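Local coordinates for protein enoyl-CoA hydratase (Mycolicibacterium smegmatis, PDB 7MCM) that probably hydrates the double bond of trans-2-enoyl-CoA thioesters to (3S)-3-hydroxyacyl-CoA, a step of fatty acid oxidation, at residues B[62-67]-B[111-116]. Sequence-based numbering, arbitrary orientation.
Sequences RFFSAG and AAVNGA
The carbonyl oxygen of Ala-116 is gripped by two successive backbone amides: Ser-65 N donates to Ala-116 O at 3.0 Å (N-H...O angle 150°), while the bond from Phe-64 N is weak. In this crotonase fold the pair joins the loop after strand 54-59 to the crossing from strand 109-113 of the larger sheet to 116-118 of the smaller. A corner at Phe-64 brings both N-H groups to one acceptor. In crotonase relatives the residues just beyond this loop supply an oxyanion-hole N-H for the thioester carbonyl; the bonds are consistent with fixing that approach.

Asn-114 suits its turn because its short amide gives and takes. With CG set between the backbone N and carbonyl carbon (chi1 55°), ND2 reaches Phe-63 O at 3.0 Å from above the carbonyl plane, and bonds weakly to Gly-61 O; Asn-28 ND2 also donates to Phe-63 O. Asn-114 OD1 accepts from Gly-59 N, ending strand 54-59, and meets the Phe-64 ring at its edge, in plane.

Phe-64, buried, is a large flat side chain suited to the small residues of 111-113. With CG anti to the backbone N (chi1 176°), its ring lies over that strand at a slant to Val-113, which lays CG2 over one face and brings CG1 to 3.9 Å from Phe-64 CB.

Glycine suits 115: with no side chain, its CA comes right up to Arg-62 O in a nearly straight C-H...O contact at 3.4 Å. Two waters also donate to Arg-62 O, one accepting from Ala-116 N, the other donating to Asn-114 O at 3.0 Å.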
loop_
_atom_site.group_PDB
_atom_site.type_symbol
_atom_site.label_atom_id
_atom_site.label_comp_id
_atom_site.label_asym_id
_atom_site.label_seq_id
_atom_site.Cartn_x
_atom_site.Cartn_y
_atom_site.Cartn_z
ATOM N N ARG B 62 -11.079 -29.917 -27.175
ATOM C CA ARG B 62 -11.143 -28.700 -27.970
ATOM C C ARG B 62 -11.037 -27.425 -27.141
ATOM O O ARG B 62 -10.659 -26.384 -27.682
ATOM C CB ARG B 62 -12.462 -28.681 -28.732
ATOM C CG ARG B 62 -12.442 -27.965 -30.054
ATOM C CD ARG B 62 -13.870 -27.735 -30.520
ATOM N NE ARG B 62 -14.812 -28.565 -29.773
ATOM C CZ ARG B 62 -16.130 -28.399 -29.776
ATOM N NH1 ARG B 62 -16.703 -27.433 -30.481
ATOM N NH2 ARG B 62 -16.892 -29.225 -29.056
ATOM N N PHE B 63 -11.373 -27.479 -25.858
ATOM C CA PHE B 63 -11.443 -26.310 -24.999
ATOM C C PHE B 63 -10.256 -26.290 -24.048
ATOM O O PHE B 63 -9.765 -27.341 -23.635
ATOM C CB PHE B 63 -12.727 -26.307 -24.157
ATOM C CG PHE B 63 -13.995 -26.140 -24.952
ATOM C CD1 PHE B 63 -14.621 -27.238 -25.505
ATOM C CD2 PHE B 63 -14.589 -24.891 -25.093
ATOM C CE1 PHE B 63 -15.793 -27.102 -26.223
ATOM C CE2 PHE B 63 -15.774 -24.750 -25.809
ATOM C CZ PHE B 63 -16.369 -25.857 -26.372
ATOM N N PHE B 64 -9.779 -25.084 -23.724
ATOM C CA PHE B 64 -8.982 -24.933 -22.511
ATOM C C PHE B 64 -9.909 -24.956 -21.301
ATOM O O PHE B 64 -9.848 -25.868 -20.467
ATOM C CB PHE B 64 -8.152 -23.635 -22.569
ATOM C CG PHE B 64 -7.364 -23.353 -21.313
ATOM C CD1 PHE B 64 -6.179 -24.039 -21.040
ATOM C CD2 PHE B 64 -7.800 -22.387 -20.407
ATOM C CE1 PHE B 64 -5.449 -23.771 -19.882
ATOM C CE2 PHE B 64 -7.070 -22.108 -19.252
ATOM C CZ PHE B 64 -5.889 -22.801 -18.992
ATOM N N SER B 65 -10.809 -23.977 -21.222
ATOM C CA SER B 65 -11.893 -23.980 -20.244
ATOM C C SER B 65 -12.966 -23.007 -20.711
ATOM O O SER B 65 -12.686 -21.815 -20.883
ATOM C CB SER B 65 -11.385 -23.598 -18.859
ATOM O OG SER B 65 -12.470 -23.401 -17.973
ATOM N N ALA B 66 -14.198 -23.512 -20.923
ATOM C CA ALA B 66 -15.348 -22.646 -21.198
ATOM C C ALA B 66 -15.799 -21.891 -19.988
ATOM O O ALA B 66 -16.854 -21.254 -20.117
ATOM C CB ALA B 66 -16.530 -23.449 -21.735
ATOM N N GLY B 67 -15.045 -21.953 -18.884
ATOM C CA GLY B 67 -15.359 -21.244 -17.655
ATOM C C GLY B 67 -16.446 -21.856 -16.784
ATOM O O GLY B 67 -16.127 -22.470 -15.760
ATOM N N ALA B 111 0.389 -21.820 -18.532
ATOM C CA ALA B 111 -0.895 -22.119 -19.175
ATOM C C ALA B 111 -0.649 -22.439 -20.644
ATOM O O ALA B 111 -0.158 -21.587 -21.394
ATOM C CB ALA B 111 -1.862 -20.935 -19.057
ATOM N N ALA B 112 -0.964 -23.665 -21.058
ATOM C CA ALA B 112 -0.887 -24.043 -22.466
ATOM C C ALA B 112 -2.319 -24.008 -22.993
ATOM O O ALA B 112 -3.073 -24.971 -22.878
ATOM C CB ALA B 112 -0.218 -25.407 -22.636
ATOM N N VAL B 113 -2.705 -22.862 -23.547
ATOM C CA VAL B 113 -4.098 -22.597 -23.880
ATOM C C VAL B 113 -4.362 -23.230 -25.245
ATOM O O VAL B 113 -3.976 -22.694 -26.288
ATOM C CB VAL B 113 -4.404 -21.096 -23.855
ATOM C CG1 VAL B 113 -5.903 -20.834 -24.051
ATOM C CG2 VAL B 113 -3.925 -20.506 -22.512
ATOM N N ASN B 114 -5.041 -24.378 -25.238
ATOM C CA ASN B 114 -5.244 -25.189 -26.430
ATOM C C ASN B 114 -6.520 -24.839 -27.188
ATOM O O ASN B 114 -6.734 -25.362 -28.290
ATOM C CB ASN B 114 -5.285 -26.669 -26.036
ATOM C CG ASN B 114 -6.336 -26.949 -24.979
ATOM O OD1 ASN B 114 -6.236 -26.462 -23.851
ATOM N ND2 ASN B 114 -7.364 -27.710 -25.344
ATOM N N GLY B 115 -7.372 -23.990 -26.631
ATOM C CA GLY B 115 -8.627 -23.656 -27.281
ATOM C C GLY B 115 -9.319 -22.549 -26.532
ATOM O O GLY B 115 -8.657 -21.769 -25.851
ATOM N N ALA B 116 -10.644 -22.475 -26.645
ATOM C CA ALA B 116 -11.415 -21.437 -25.984
ATOM C C ALA B 116 -11.094 -21.347 -24.498
ATOM O O ALA B 116 -11.105 -22.349 -23.780
ATOM C CB ALA B 116 -12.912 -21.703 -26.176
HETATM O O HOH W 1 -11.900 -23.969 -28.798
HETATM O O HOH W 2 -9.161 -25.908 -30.045
#